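Side-chain contact in putative uncharacterized protein lp_3323 (Lactobacillus plantarum, PDB 3DC7), which is of unknown function but belongs to the GDSL-like lipase/acylhydrolase family of SGNH hydrolases, and so probably cleaves ester bonds: residues S63-G66 with A71-V74. Sequence-based numbering, arbitrary orientation.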
loop_
_atom_site.group_PDB
_atom_site.type_symbol
_atom_site.label_atom_id
_atom_site.label_comp_id
_atom_site.label_asym_id
_atom_site.label_seq_id
_atom_site.Cartn_x
_atom_site.Cartn_y
_atom_site.Cartn_z
ATOM N N SER A 63 -7.962 18.102 19.654
ATOM C CA SER A 63 -8.253 18.736 18.370
ATOM C C SER A 63 -8.738 17.760 17.277
ATOM O O SER A 63 -8.211 16.669 17.117
ATOM C CB SER A 63 -7.021 19.539 17.896
ATOM O OG SER A 63 -7.132 19.934 16.536
ATOM N N THR A 64 -9.746 18.178 16.523
ATOM C CA THR A 64 -10.269 17.404 15.406
ATOM C C THR A 64 -9.749 18.037 14.122
ATOM O O THR A 64 -9.238 19.151 14.147
ATOM C CB THR A 64 -11.803 17.474 15.387
ATOM O OG1 THR A 64 -12.215 18.862 15.409
ATOM C CG2 THR A 64 -12.397 16.710 16.589
ATOM N N ILE A 65 -9.861 17.329 13.005
ATOM C CA ILE A 65 -9.575 17.933 11.696
ATOM C C ILE A 65 -10.731 18.870 11.325
ATOM O O ILE A 65 -10.515 19.978 10.833
ATOM C CB ILE A 65 -9.355 16.861 10.612
ATOM C CG1 ILE A 65 -8.020 16.142 10.850
ATOM C CG2 ILE A 65 -9.379 17.496 9.230
ATOM C CD1 ILE A 65 -7.792 14.951 9.968
ATOM N N GLY A 66 -11.953 18.413 11.591
ATOM C CA GLY A 66 -13.153 19.204 11.336
ATOM C C GLY A 66 -13.468 20.252 12.392
ATOM O O GLY A 66 -12.695 20.465 13.350
ATOM N N ALA A 71 -10.216 23.164 14.956
ATOM C CA ALA A 71 -10.075 22.572 13.621
ATOM C C ALA A 71 -8.676 22.649 13.019
ATOM O O ALA A 71 -8.190 23.733 12.720
ATOM C CB ALA A 71 -11.070 23.219 12.664
HETATM N N MSE A 72 -8.047 21.510 12.808
HETATM C CA MSE A 72 -6.796 21.470 12.030
HETATM C C MSE A 72 -6.953 22.030 10.609
HETATM O O MSE A 72 -5.986 22.522 10.009
HETATM C CB MSE A 72 -6.238 20.057 11.968
HETATM C CG MSE A 72 -5.672 19.554 13.283
HETATM SE SE MSE A 72 -4.946 17.726 13.101
HETATM C CE MSE A 72 -5.726 16.973 14.734
ATOM N N ALA A 73 -8.161 21.966 10.085
ATOM C CA ALA A 73 -8.455 22.511 8.758
ATOM C C ALA A 73 -8.387 24.039 8.714
ATOM O O ALA A 73 -8.425 24.629 7.635
ATOM C CB ALA A 73 -9.792 22.002 8.248
ATOM N N VAL A 74 -8.276 24.677 9.881
ATOM C CA VAL A 74 -7.915 26.095 9.952
ATOM C C VAL A 74 -6.534 26.308 10.587
ATOM O O VAL A 74 -5.759 27.139 10.129
ATOM C CB VAL A 74 -9.015 26.993 10.632
ATOM C CG1 VAL A 74 -9.430 26.470 11.973
ATOM C CG2 VAL A 74 -8.522 28.432 10.772
#
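T64 and I65 lend their carbonyl oxygens to the first two amides of a short helix, a worked example of a preceding loop meeting the N-H groups that a helix start cannot pair within itself. Of the CA atoms facing each other across the contact, those of I65 and M72 are nearest, 4.5 Å apart. The N of M72 reaches the O of T64 at 3.0 Å in a nearly straight bond (172° at the hydrogen), with the donor in the carbonyl plane. One residue on, the N of A73 meets a lone pair of the O of I65 at 3.2 Å, more bent at 151°. At the N-cap position, the CA of A71 makes a CA-H...O contact of 3.4 Å with the O of G66. That oxygen also takes a 2.7 Å hydrogen bond from OG1 of T64, which stands above the carbonyl plane; the bond ties the loop to itself across two residues. OG1 also has a hydrogen bond with the N of Y69.

Among the side chains, M72, a selenomethionine, lies along S63 to I65. Its CG is anti to the carbonyl carbon (chi1 -71°) and the chain bends at chi3, which brings CE of M72 within 3.5 Å of the O of S63 while CG lies beside OG of S63. That hydroxyl is hydrogen-bonded to the O of D70 and to NH2 of R75. The side chains of I65 and M72 lie at a slant to each other, with CG1 of I65 4.1 Å from the selenium of M72.

This buried loop links strand 56-59, outermost in the parallel sheet of this chain's SGNH-hydrolase-like alpha/beta fold, to helix 72-75. I65 packs on F112, A115 and L116 of helix 112-126, and A73 also touches A115. From helix 92-96, D94 accepts hydrogen bonds from the N atoms of I65 and G66, and N93, probably the family's block III asparagine, touches T64.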